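Local coordinates for protein ureidoglycolate hydrolase (Arabidopsis thaliana, PDB 4PXE) that hydrolyses (S)-ureidoglycolate to glyoxylate, ammonium and carbon dioxide with two manganese ions per subunit, in the breakdown of purines, at residues R66-G71 with S192-K197; S121-K126 with T423-S428; T140-S145 with V172-A177; P213-E218 with F393-K398; V236-N241 with V334-F339. One frame throughout, in Å; residues are numbered along the deposited sequence.

Interaction 1. Residues R66-G71 with S192-K197; sequences REDAVG and SSVFLK
Val194 meets the turn Asp68-Ala69-Val70 with both of its methyls, and no direct hydrogen bond crosses the contact. The turn is a type I beta turn from Asp68 to Gly71, which with the Asx turn built on Asp68 leads out of strand 64-67 of this M20-family hydrolase. Val194 CG1 points opposite the backbone N (chi1 175°) and lies 3.4 Å from Asp68 OD2, the two side chains crossing at about a right angle. The other methyl, CG2, packs on Ala69 CB at 4.0 Å and on Val70 CG1 at 4.2 Å. Two waters bridge what the side chains leave apart: one donates to both Asp68 OD2 and the carbonyl O of Val194, while the second accepts from Ala69 N and donates to Ser193 OG. Further out, Asn72 holds OD2 of Asp68 and Asp189 binds the hydroxyl of Ser193, while Leu151 of helix 147-152 touches both Val70 and Val194. Asp68 OD2 thus has a water and Asn72 as partners. The other carboxylate oxygen, OD1, receives Val70 N at 3.2 Å from above the carboxylate plane, 44° out of it, and a weak bond from Gly71 N.

Interaction 2. Residues S121-K126 with T423-S428; sequences SGFKPK and TLAKLS
Phe123 lays one face of its ring against Ala425 on helix 410-429. The methyl CB of Ala425 stands 3.9 Å from the ring centroid, 21° off the normal and offset toward the rim, a CH-pi contact. With CG anti to the backbone N (chi1 177°), the ring reaches across to the helix and brings CZ to 3.6 Å from Ala425 CA. Ser428 CB comes to the edge of the same ring, near its plane. Outside the pair, Leu9 touches both Phe123 and Ala425, and Trp77 packs on Phe123 and Pro125.

Polar contact is slight and gathers at Ser428. Its OG receives a weak, bent bond from Lys126 N, 3.0 Å long with an angle of 122° at the hydrogen, and is also bonded to the carbonyl of Arg127. Pro125 brings its CB to 3.3 Å from the same Ser428 OG. Lys126 passes alongside the helix end, its CB 3.3 Å from Ser428 O, and its NZ bonds O of the C-terminal residue Asp430.

The loop itself leaves helix 105-120 through a Schellman motif at Gly122, and its packing joins this helix-to-strand connection to the C-terminal helix of the M20-family fold.

Interaction 3. Residues T140-S145 with V172-A177; sequences TRFGIS and VSFIEA
Between Arg141 and Phe174 lies the ring of Phe142, covered on both faces. One face carries CG of Arg141, 3.7 Å above the plane and over its centre; the opposite face receives Phe174, whose CB sits toward the rim. The two aromatic rings form an offset edge-to-face pair, the edge of Phe174 toward the face of Phe142, with planes at 68° and centroids 5.6 Å apart. At the edge of the Phe142 ring, in plane, lie the carbonyl O of Val172 and CB of Ala177, the latter 3.8 Å from CZ. Arg141 runs extended from CG to NE, which carries its guanidinium past the ring until Ala177 CB lies over one face of the guanidinium, 3.7 Å from CZ of Arg141. Val172 CG1 is 3.9 Å from Arg141 NH2.

Helix 174-180 begins here, its first turn capped by Ser173 OG, which accepts from Glu176 N at 3.0 Å. Asp168 forms a salt bridge with Arg141 NE and also binds Val172 N, and Leu42 O takes NH1. Arg141 therefore uses its flat face for apolar packing and its N-H groups for polar partners, joining the helix start to the loop that follows the manganese ligand Glu138.

Interaction 4. Residues P213-E218 with F393-K398; sequences PILEDE and FIPCYK
Glu216 and Leu215, neighbours on the short helix 214-218, reach the chain leaving strand 389-394 in different ways, in the metal-binding part of the M20 fold. Leu215 has its CG beside the backbone N, a turn that drops CD1 onto the strand end, 3.7 Å from Phe393 O and 4.0 Å from Phe393 CB. Its CB rests on the ring of Pro395, with CG of the proline 3.9 Å away. In Glu216 the extended chain, CG anti to the backbone N (chi1 -178°), brings the carboxylate to Tyr397 and Lys398. Lys398 N donates to Glu216 OE1 at 2.8 Å, 156° at the hydrogen, meeting the oxygen on its syn side, 32° out of the carboxylate plane. With an alanine here, Lys398 N would probably lose this acceptor and the chain at Tyr397-Lys398 would be held less firmly to the helix. One water ties the backbones together, accepting from Glu216 N and Cys396 N. The substrate-binding Glu210 accepts from the backbone N of Ile214 and of Leu215. The second carboxylate oxygen of Glu216, OE2, comes to the edge of the Tyr397 ring, near its plane, 3.6 Å from CD1.

Interaction 5. Residues V236-N241 with V334-F339; sequences VEFEGN and VKLSEF
Val236 and Phe238 turn their side chains to the tightly packed face of this strand pair. Leu336, its CG anti to the backbone N (chi1 180°), brings CD1 between them, 3.7 Å from Val236 CG1 and 3.9 Å from Phe238 CE1. Val236 CG2 lies against Phe339 CD1, the two side chains side by side, and Phe238 CD1 meets Val334 CG2 at 3.7 Å. Helices 256-272 and 311-332 pack on this face. Strands 236-239 and 335-339 run antiparallel in the region involved in dimerization, and the register slips by one at a classic beta bulge, where Ser337 and Glu338 both face Glu237. Glu237 O consequently takes Ser337 N at 3.0 Å and, weakly, Glu338 N. Beyond the bulge Glu239 and Lys335 exchange two backbone bonds. The other face carries charged, watery side chains. Glu237 OE2 is 3.8 Å from Glu338 OE1, an approach eased, it seems, by His301 bonding OE2. Glu239 lies alongside Lys335, and a water bridges Glu239 OE1 to Lys335 NZ. A leucine in place of Glu239 would probably take from that water the carboxylate it donates to and leave Lys335 without its nearby negative charge. Another water donates to Glu237 OE1 at 2.5 Å and is bonded to Ser337 OG at 2.7 Å.

How the interactions relate
Interactions 1 and 3 touch, Val70 CG1 meeting Phe174 CZ at 4.0 Å, and interaction 3 is nested within the chain loop that interaction 1 closes. Interaction 2 is the buried one, apolar around a phenylalanine ring; the other four are only partly buried. Interactions 4 and 5 involve neighbouring strands, 389-394 and 222-239, yet their centres lie about 42 Å apart, interaction 4 near the metal site and interaction 5 in the dimerization region. Their chemistry follows place: in 5 paired backbones carry the contact, in 4 one carboxylate reaches a backbone N-H, in 1 waters fill in for direct bonds, and in 3 an edge-to-face aromatic pair and a guanidinium packed on a methyl prevail.

Interaction 1. Residues R66-G71 with S192-K197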
# COMPACT_ATOMS: atom_id res chain seq x y z
N ARG A 66 -2.44 15.83 34.84
CA ARG A 66 -2.95 16.86 33.94
C ARG A 66 -2.55 16.56 32.51
O ARG A 66 -1.64 15.77 32.27
CB ARG A 66 -2.43 18.24 34.34
CG ARG A 66 -0.93 18.32 34.42
CD ARG A 66 -0.47 19.74 34.71
NE ARG A 66 -0.02 20.39 33.49
CZ ARG A 66 1.26 20.47 33.11
NH1 ARG A 66 2.22 19.97 33.90
NH2 ARG A 66 1.57 21.05 31.97
N GLU A 67 -3.26 17.17 31.57
CA GLU A 67 -2.98 17.01 30.15
C GLU A 67 -2.93 18.36 29.47
O GLU A 67 -3.66 19.28 29.85
CB GLU A 67 -4.06 16.17 29.48
CG GLU A 67 -4.16 14.76 29.98
CD GLU A 67 -5.13 13.93 29.17
OE1 GLU A 67 -4.78 13.51 28.05
OE2 GLU A 67 -6.25 13.71 29.65
N ASP A 68 -2.08 18.48 28.46
CA ASP A 68 -2.03 19.72 27.70
C ASP A 68 -2.88 19.63 26.43
O ASP A 68 -3.59 18.65 26.21
CB ASP A 68 -0.58 20.19 27.43
CG ASP A 68 0.20 19.26 26.49
OD1 ASP A 68 -0.43 18.46 25.77
OD2 ASP A 68 1.45 19.37 26.49
N ALA A 69 -2.79 20.66 25.59
CA ALA A 69 -3.70 20.80 24.45
C ALA A 69 -3.61 19.66 23.42
O ALA A 69 -4.57 19.40 22.71
CB ALA A 69 -3.49 22.15 23.78
N VAL A 70 -2.46 18.99 23.36
CA VAL A 70 -2.28 17.92 22.38
C VAL A 70 -2.24 16.54 23.01
O VAL A 70 -2.07 15.53 22.32
CB VAL A 70 -1.01 18.12 21.52
CG1 VAL A 70 -1.08 19.42 20.73
CG2 VAL A 70 0.25 18.07 22.37
N GLY A 71 -2.39 16.48 24.33
CA GLY A 71 -2.50 15.19 24.99
C GLY A 71 -1.22 14.65 25.60
O GLY A 71 -1.16 13.47 25.92
N SER A 192 0.64 27.21 21.18
CA SER A 192 1.72 27.82 21.94
C SER A 192 1.58 27.50 23.42
O SER A 192 2.56 27.55 24.17
CB SER A 192 1.72 29.34 21.73
OG SER A 192 2.84 29.94 22.35
N SER A 193 0.36 27.18 23.84
CA SER A 193 0.07 26.82 25.22
C SER A 193 0.87 25.59 25.67
O SER A 193 1.08 25.37 26.86
CB SER A 193 -1.42 26.52 25.38
OG SER A 193 -1.79 25.36 24.64
N VAL A 194 1.30 24.80 24.70
CA VAL A 194 2.02 23.55 24.98
C VAL A 194 3.48 23.81 25.34
O VAL A 194 4.09 23.05 26.09
CB VAL A 194 1.92 22.59 23.77
CG1 VAL A 194 2.76 21.33 23.98
CG2 VAL A 194 0.47 22.21 23.52
N PHE A 195 4.03 24.90 24.81
CA PHE A 195 5.45 25.22 24.96
C PHE A 195 5.86 25.31 26.42
O PHE A 195 5.18 25.95 27.23
CB PHE A 195 5.79 26.57 24.31
CG PHE A 195 5.57 26.63 22.82
CD1 PHE A 195 5.16 25.52 22.10
CD2 PHE A 195 5.80 27.81 22.13
CE1 PHE A 195 4.97 25.59 20.74
CE2 PHE A 195 5.61 27.89 20.77
CZ PHE A 195 5.20 26.77 20.07
N LEU A 196 6.98 24.68 26.76
CA LEU A 196 7.56 24.83 28.09
C LEU A 196 8.63 25.90 28.06
O LEU A 196 9.42 25.98 27.12
CB LEU A 196 8.17 23.51 28.58
CG LEU A 196 7.24 22.31 28.66
CD1 LEU A 196 7.97 21.13 29.27
CD2 LEU A 196 5.98 22.66 29.44
N LYS A 197 8.66 26.72 29.10
CA LYS A 197 9.73 27.68 29.26
C LYS A 197 11.05 26.93 29.46
O LYS A 197 11.08 25.89 30.11
CB LYS A 197 9.44 28.58 30.46
CG LYS A 197 9.71 30.06 30.22
CD LYS A 197 11.12 30.44 30.62
CE LYS A 197 11.30 30.34 32.13
NZ LYS A 197 10.38 31.24 32.87
O HOH W 1 2.48 21.45 27.92
O HOH W 2 -1.79 23.18 26.46

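Interaction 2. Residues S121-K126 with T423-S428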
# COMPACT_ATOMS: atom_id res chain seq x y z
N SER A 121 9.68 3.21 49.97
CA SER A 121 10.89 3.45 50.74
C SER A 121 10.81 4.70 51.64
O SER A 121 11.77 5.02 52.34
CB SER A 121 12.10 3.53 49.82
OG SER A 121 12.45 2.24 49.36
N GLY A 122 9.68 5.39 51.59
CA GLY A 122 9.48 6.59 52.40
C GLY A 122 10.28 7.80 51.97
O GLY A 122 10.58 8.69 52.77
N PHE A 123 10.65 7.84 50.69
CA PHE A 123 11.41 8.97 50.18
C PHE A 123 10.59 10.25 50.23
O PHE A 123 9.39 10.25 49.93
CB PHE A 123 11.90 8.70 48.75
CG PHE A 123 12.63 9.86 48.15
CD1 PHE A 123 13.86 10.27 48.65
CD2 PHE A 123 12.07 10.57 47.09
CE1 PHE A 123 14.52 11.35 48.11
CE2 PHE A 123 12.74 11.65 46.54
CZ PHE A 123 13.96 12.04 47.05
N LYS A 124 11.25 11.34 50.61
CA LYS A 124 10.61 12.65 50.69
C LYS A 124 11.28 13.62 49.72
O LYS A 124 12.32 14.19 50.03
CB LYS A 124 10.71 13.19 52.12
CG LYS A 124 9.92 12.37 53.14
CD LYS A 124 8.42 12.54 52.94
CE LYS A 124 7.61 11.90 54.07
NZ LYS A 124 7.61 10.40 54.01
N PRO A 125 10.69 13.80 48.52
CA PRO A 125 11.33 14.69 47.54
C PRO A 125 11.38 16.16 47.98
O PRO A 125 10.45 16.64 48.62
CB PRO A 125 10.45 14.53 46.29
CG PRO A 125 9.14 14.04 46.79
CD PRO A 125 9.42 13.24 48.03
N LYS A 126 12.47 16.83 47.63
CA LYS A 126 12.56 18.28 47.78
C LYS A 126 11.95 18.91 46.53
O LYS A 126 10.85 19.47 46.59
CB LYS A 126 14.01 18.72 47.96
CG LYS A 126 14.15 20.20 48.24
CD LYS A 126 15.60 20.62 48.39
CE LYS A 126 16.29 20.70 47.04
NZ LYS A 126 17.65 21.28 47.16
N THR A 423 18.25 7.86 40.79
CA THR A 423 18.69 9.07 40.10
C THR A 423 17.69 10.22 40.30
O THR A 423 18.09 11.36 40.56
CB THR A 423 18.93 8.83 38.59
OG1 THR A 423 19.84 7.74 38.41
CG2 THR A 423 19.52 10.07 37.93
N LEU A 424 16.40 9.92 40.22
CA LEU A 424 15.35 10.91 40.50
C LEU A 424 15.51 11.46 41.91
O LEU A 424 15.40 12.67 42.12
CB LEU A 424 13.96 10.28 40.37
CG LEU A 424 13.44 9.99 38.97
CD1 LEU A 424 12.18 9.16 39.06
CD2 LEU A 424 13.18 11.28 38.20
N ALA A 425 15.74 10.56 42.86
CA ALA A 425 15.87 10.93 44.27
C ALA A 425 17.07 11.85 44.46
O ALA A 425 16.96 12.88 45.14
CB ALA A 425 16.02 9.67 45.11
N LYS A 426 18.20 11.47 43.88
CA LYS A 426 19.42 12.27 44.01
C LYS A 426 19.23 13.66 43.42
O LYS A 426 19.61 14.67 44.03
CB LYS A 426 20.61 11.57 43.36
CG LYS A 426 21.06 10.31 44.07
CD LYS A 426 22.20 9.64 43.31
CE LYS A 426 22.71 8.41 44.05
NZ LYS A 426 23.21 8.74 45.42
N LEU A 427 18.63 13.73 42.24
CA LEU A 427 18.40 15.02 41.60
C LEU A 427 17.38 15.87 42.37
O LEU A 427 17.52 17.09 42.43
CB LEU A 427 17.96 14.81 40.15
CG LEU A 427 19.08 14.25 39.27
CD1 LEU A 427 18.54 13.84 37.91
CD2 LEU A 427 20.20 15.27 39.12
N SER A 428 16.37 15.23 42.94
CA SER A 428 15.34 15.94 43.70
C SER A 428 15.95 16.70 44.88
O SER A 428 15.49 17.79 45.22
CB SER A 428 14.26 14.98 44.19
OG SER A 428 13.33 15.64 45.05

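Interaction 3. Residues T140-S145 with V172-A177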
# COMPACT_ATOMS: atom_id res chain seq x y z
N THR A 140 4.37 7.53 12.71
CA THR A 140 3.43 6.72 11.92
C THR A 140 2.26 7.48 11.28
O THR A 140 1.99 7.32 10.08
CB THR A 140 2.84 5.60 12.79
OG1 THR A 140 3.91 4.90 13.43
CG2 THR A 140 2.03 4.61 11.94
N ARG A 141 1.56 8.28 12.07
CA ARG A 141 0.31 8.84 11.57
C ARG A 141 0.50 10.05 10.67
O ARG A 141 -0.08 10.10 9.59
CB ARG A 141 -0.64 9.19 12.72
CG ARG A 141 -2.01 9.61 12.19
CD ARG A 141 -3.11 9.48 13.23
NE ARG A 141 -4.40 9.71 12.58
CZ ARG A 141 -5.59 9.56 13.16
NH1 ARG A 141 -5.68 9.19 14.43
NH2 ARG A 141 -6.69 9.79 12.45
N PHE A 142 1.28 11.03 11.13
CA PHE A 142 1.43 12.29 10.40
C PHE A 142 2.82 12.50 9.79
O PHE A 142 3.07 13.54 9.19
CB PHE A 142 1.06 13.48 11.31
CG PHE A 142 -0.34 13.41 11.84
CD1 PHE A 142 -1.42 13.64 11.00
CD2 PHE A 142 -0.58 13.12 13.18
CE1 PHE A 142 -2.71 13.57 11.47
CE2 PHE A 142 -1.88 13.06 13.67
CZ PHE A 142 -2.95 13.29 12.81
N GLY A 143 3.71 11.52 9.94
CA GLY A 143 5.06 11.66 9.42
C GLY A 143 5.96 12.48 10.32
O GLY A 143 7.11 12.78 9.98
N ILE A 144 5.43 12.85 11.48
CA ILE A 144 6.12 13.71 12.44
C ILE A 144 6.52 12.90 13.67
O ILE A 144 5.66 12.41 14.40
CB ILE A 144 5.20 14.87 12.89
CG1 ILE A 144 4.77 15.71 11.68
CG2 ILE A 144 5.90 15.74 13.93
CD1 ILE A 144 3.52 16.54 11.94
N SER A 145 7.83 12.74 13.89
CA SER A 145 8.31 12.06 15.09
C SER A 145 8.28 13.03 16.26
O SER A 145 8.27 14.25 16.05
CB SER A 145 9.74 11.56 14.87
OG SER A 145 10.62 12.66 14.68
N VAL A 172 -7.16 12.76 7.09
CA VAL A 172 -7.73 13.27 8.33
C VAL A 172 -6.76 14.29 8.93
O VAL A 172 -5.57 14.01 9.08
CB VAL A 172 -7.99 12.14 9.34
CG1 VAL A 172 -8.59 12.70 10.63
CG2 VAL A 172 -8.89 11.07 8.73
N SER A 173 -7.26 15.48 9.26
CA SER A 173 -6.38 16.53 9.76
C SER A 173 -5.93 16.21 11.17
O SER A 173 -6.57 15.42 11.87
CB SER A 173 -7.07 17.90 9.72
OG SER A 173 -8.09 17.99 10.70
N PHE A 174 -4.82 16.82 11.59
CA PHE A 174 -4.35 16.69 12.96
C PHE A 174 -5.44 17.15 13.92
O PHE A 174 -5.70 16.49 14.93
CB PHE A 174 -3.08 17.50 13.19
CG PHE A 174 -2.64 17.53 14.63
CD1 PHE A 174 -1.97 16.45 15.18
CD2 PHE A 174 -2.91 18.63 15.43
CE1 PHE A 174 -1.57 16.47 16.50
CE2 PHE A 174 -2.52 18.66 16.75
CZ PHE A 174 -1.85 17.57 17.29
N ILE A 175 -6.08 18.27 13.60
CA ILE A 175 -7.12 18.81 14.46
C ILE A 175 -8.30 17.85 14.63
O ILE A 175 -8.77 17.64 15.74
CB ILE A 175 -7.62 20.18 13.94
CG1 ILE A 175 -6.50 21.20 14.00
CG2 ILE A 175 -8.81 20.66 14.75
CD1 ILE A 175 -5.77 21.22 15.32
N GLU A 176 -8.76 17.27 13.52
CA GLU A 176 -9.87 16.32 13.58
C GLU A 176 -9.48 15.08 14.38
O GLU A 176 -10.26 14.60 15.21
CB GLU A 176 -10.33 15.92 12.18
CG GLU A 176 -11.44 14.88 12.19
CD GLU A 176 -11.88 14.45 10.80
OE1 GLU A 176 -11.62 15.21 9.84
OE2 GLU A 176 -12.48 13.36 10.67
N ALA A 177 -8.29 14.55 14.12
CA ALA A 177 -7.81 13.38 14.85
C ALA A 177 -7.72 13.66 16.35
O ALA A 177 -8.20 12.87 17.17
CB ALA A 177 -6.45 12.94 14.31

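Interaction 4. Residues P213-E218 with F393-K398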
# COMPACT_ATOMS: atom_id res chain seq x y z
N PRO A 213 22.37 -4.57 20.83
CA PRO A 213 22.80 -5.79 21.52
C PRO A 213 23.99 -5.57 22.46
O PRO A 213 24.45 -6.55 23.03
CB PRO A 213 23.25 -6.67 20.36
CG PRO A 213 23.88 -5.68 19.42
CD PRO A 213 23.02 -4.43 19.51
N ILE A 214 24.46 -4.34 22.62
CA ILE A 214 25.72 -4.09 23.31
C ILE A 214 25.71 -4.49 24.79
O ILE A 214 26.60 -5.22 25.24
CB ILE A 214 26.18 -2.63 23.16
CG1 ILE A 214 26.41 -2.29 21.68
CG2 ILE A 214 27.44 -2.38 23.99
CD1 ILE A 214 27.55 -3.04 21.04
N LEU A 215 24.70 -4.05 25.54
CA LEU A 215 24.66 -4.38 26.96
C LEU A 215 24.53 -5.88 27.14
O LEU A 215 25.21 -6.47 27.99
CB LEU A 215 23.51 -3.65 27.66
CG LEU A 215 23.61 -2.13 27.72
CD1 LEU A 215 22.31 -1.55 28.23
CD2 LEU A 215 24.78 -1.67 28.61
N GLU A 216 23.67 -6.51 26.35
CA GLU A 216 23.52 -7.95 26.44
C GLU A 216 24.83 -8.67 26.11
O GLU A 216 25.27 -9.56 26.85
CB GLU A 216 22.40 -8.42 25.52
CG GLU A 216 22.16 -9.91 25.59
CD GLU A 216 20.99 -10.35 24.76
OE1 GLU A 216 21.12 -10.39 23.53
OE2 GLU A 216 19.95 -10.65 25.38
N ASP A 217 25.49 -8.28 25.01
CA ASP A 217 26.70 -8.97 24.57
C ASP A 217 27.82 -8.82 25.59
O ASP A 217 28.62 -9.74 25.78
CB ASP A 217 27.20 -8.43 23.23
CG ASP A 217 26.29 -8.79 22.07
OD1 ASP A 217 25.48 -9.73 22.20
OD2 ASP A 217 26.43 -8.13 21.01
N GLU A 218 27.89 -7.66 26.25
CA GLU A 218 28.99 -7.38 27.18
C GLU A 218 28.68 -7.81 28.61
O GLU A 218 29.53 -7.70 29.50
CB GLU A 218 29.39 -5.90 27.10
CG GLU A 218 29.92 -5.60 25.71
CD GLU A 218 30.40 -4.18 25.49
OE1 GLU A 218 30.47 -3.40 26.46
OE2 GLU A 218 30.71 -3.87 24.32
N PHE A 393 19.67 3.25 29.58
CA PHE A 393 19.37 2.08 28.76
C PHE A 393 19.40 0.80 29.60
O PHE A 393 20.26 0.63 30.48
CB PHE A 393 20.41 1.91 27.64
CG PHE A 393 20.15 2.71 26.39
CD1 PHE A 393 18.94 3.38 26.16
CD2 PHE A 393 21.13 2.75 25.42
CE1 PHE A 393 18.75 4.09 24.95
CE2 PHE A 393 20.94 3.45 24.23
CZ PHE A 393 19.76 4.11 24.01
N ILE A 394 18.47 -0.10 29.30
CA ILE A 394 18.53 -1.47 29.81
C ILE A 394 18.74 -2.44 28.64
O ILE A 394 18.46 -2.10 27.48
CB ILE A 394 17.27 -1.85 30.61
CG1 ILE A 394 16.02 -1.76 29.72
CG2 ILE A 394 17.13 -1.00 31.86
CD1 ILE A 394 14.76 -2.24 30.44
N PRO A 395 19.25 -3.64 28.91
CA PRO A 395 19.48 -4.59 27.82
C PRO A 395 18.19 -5.04 27.16
O PRO A 395 17.12 -4.97 27.76
CB PRO A 395 20.12 -5.79 28.52
CG PRO A 395 20.67 -5.23 29.81
CD PRO A 395 19.71 -4.17 30.22
N CYS A 396 18.31 -5.47 25.91
CA CYS A 396 17.20 -6.15 25.27
C CYS A 396 17.74 -7.27 24.41
O CYS A 396 18.87 -7.22 23.93
CB CYS A 396 16.29 -5.18 24.49
SG CYS A 396 17.07 -4.33 23.11
N TYR A 397 16.91 -8.29 24.26
CA TYR A 397 17.28 -9.54 23.64
C TYR A 397 17.73 -9.32 22.20
O TYR A 397 16.95 -8.87 21.36
CB TYR A 397 16.08 -10.49 23.68
CG TYR A 397 16.38 -11.86 23.13
CD1 TYR A 397 17.46 -12.60 23.59
CD2 TYR A 397 15.56 -12.44 22.17
CE1 TYR A 397 17.73 -13.86 23.09
CE2 TYR A 397 15.82 -13.70 21.67
CZ TYR A 397 16.90 -14.41 22.15
OH TYR A 397 17.18 -15.67 21.65
N LYS A 398 19.00 -9.65 21.94
CA LYS A 398 19.60 -9.54 20.60
C LYS A 398 19.50 -8.15 19.96
O LYS A 398 19.73 -7.98 18.76
CB LYS A 398 19.07 -10.63 19.67
CG LYS A 398 19.38 -12.01 20.25
CD LYS A 398 19.07 -13.16 19.33
CE LYS A 398 19.61 -14.45 19.92
NZ LYS A 398 21.06 -14.36 20.21
O HOH W 3 21.32 -5.11 24.95

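Interaction 5. Residues V236-N241 with V334-F339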
# COMPACT_ATOMS: atom_id res chain seq x y z
N VAL A 236 9.43 11.55 -0.81
CA VAL A 236 9.71 11.73 -2.22
C VAL A 236 8.59 11.14 -3.05
O VAL A 236 8.09 10.05 -2.77
CB VAL A 236 11.04 11.05 -2.61
CG1 VAL A 236 11.37 11.29 -4.07
CG2 VAL A 236 12.18 11.55 -1.71
N GLU A 237 8.16 11.88 -4.07
CA GLU A 237 7.20 11.36 -5.03
C GLU A 237 7.66 11.56 -6.46
O GLU A 237 8.22 12.61 -6.81
CB GLU A 237 5.81 11.96 -4.82
CG GLU A 237 5.23 11.66 -3.45
CD GLU A 237 3.74 11.94 -3.35
OE1 GLU A 237 3.21 12.70 -4.19
OE2 GLU A 237 3.11 11.40 -2.41
N PHE A 238 7.43 10.55 -7.28
CA PHE A 238 7.66 10.62 -8.72
C PHE A 238 6.32 10.50 -9.44
O PHE A 238 5.45 9.75 -8.99
CB PHE A 238 8.56 9.48 -9.19
CG PHE A 238 9.97 9.53 -8.67
CD1 PHE A 238 10.90 10.41 -9.21
CD2 PHE A 238 10.37 8.66 -7.67
CE1 PHE A 238 12.20 10.42 -8.76
CE2 PHE A 238 11.68 8.67 -7.21
CZ PHE A 238 12.59 9.55 -7.75
N GLU A 239 6.15 11.22 -10.54
CA GLU A 239 4.94 11.10 -11.36
C GLU A 239 5.26 10.78 -12.82
O GLU A 239 6.16 11.39 -13.40
CB GLU A 239 4.10 12.38 -11.29
CG GLU A 239 3.37 12.57 -9.96
CD GLU A 239 2.66 13.91 -9.85
OE1 GLU A 239 2.91 14.79 -10.70
OE2 GLU A 239 1.86 14.09 -8.91
N GLY A 240 4.53 9.83 -13.39
CA GLY A 240 4.64 9.48 -14.80
C GLY A 240 3.26 9.39 -15.42
O GLY A 240 2.27 9.75 -14.80
N ASN A 241 3.20 8.93 -16.66
CA ASN A 241 1.93 8.93 -17.40
C ASN A 241 1.02 7.75 -17.10
O ASN A 241 -0.19 7.81 -17.32
CB ASN A 241 2.19 9.00 -18.90
CG ASN A 241 2.85 10.29 -19.31
OD1 ASN A 241 2.46 11.37 -18.87
ND2 ASN A 241 3.86 10.19 -20.17
N VAL A 334 10.40 11.04 -15.68
CA VAL A 334 9.31 11.30 -14.76
C VAL A 334 9.51 12.64 -14.08
O VAL A 334 10.62 13.19 -14.08
CB VAL A 334 9.18 10.19 -13.68
CG1 VAL A 334 8.80 8.87 -14.32
CG2 VAL A 334 10.46 10.05 -12.84
N LYS A 335 8.44 13.18 -13.52
CA LYS A 335 8.52 14.39 -12.72
C LYS A 335 8.89 14.04 -11.28
O LYS A 335 8.29 13.14 -10.68
CB LYS A 335 7.18 15.13 -12.75
CG LYS A 335 7.14 16.41 -11.92
CD LYS A 335 5.78 17.08 -12.01
CE LYS A 335 5.75 18.40 -11.25
NZ LYS A 335 4.43 19.09 -11.41
N LEU A 336 9.88 14.74 -10.74
CA LEU A 336 10.11 14.69 -9.31
C LEU A 336 9.11 15.66 -8.71
O LEU A 336 9.38 16.86 -8.59
CB LEU A 336 11.55 15.09 -8.98
CG LEU A 336 11.95 15.09 -7.50
CD1 LEU A 336 11.66 13.75 -6.82
CD2 LEU A 336 13.42 15.46 -7.38
N SER A 337 7.94 15.14 -8.36
CA SER A 337 6.82 15.98 -7.96
C SER A 337 6.86 16.40 -6.50
O SER A 337 6.23 17.39 -6.11
CB SER A 337 5.49 15.29 -8.30
OG SER A 337 5.40 14.03 -7.66
N GLU A 338 7.61 15.66 -5.69
CA GLU A 338 7.83 16.06 -4.31
C GLU A 338 9.19 15.59 -3.84
O GLU A 338 9.56 14.44 -4.04
CB GLU A 338 6.75 15.48 -3.39
CG GLU A 338 6.98 15.77 -1.91
CD GLU A 338 5.81 15.36 -1.05
OE1 GLU A 338 5.33 14.22 -1.22
OE2 GLU A 338 5.37 16.17 -0.21
N PHE A 339 9.94 16.51 -3.24
CA PHE A 339 11.12 16.15 -2.48
C PHE A 339 11.11 17.01 -1.23
O PHE A 339 11.46 18.19 -1.27
CB PHE A 339 12.42 16.34 -3.28
CG PHE A 339 13.61 15.70 -2.62
CD1 PHE A 339 14.05 14.45 -3.01
CD2 PHE A 339 14.26 16.33 -1.56
CE1 PHE A 339 15.13 13.84 -2.39
CE2 PHE A 339 15.35 15.73 -0.94
CZ PHE A 339 15.78 14.49 -1.35
O HOH W 4 3.44 14.52 -5.85
O HOH W 5 2.45 17.26 -10.06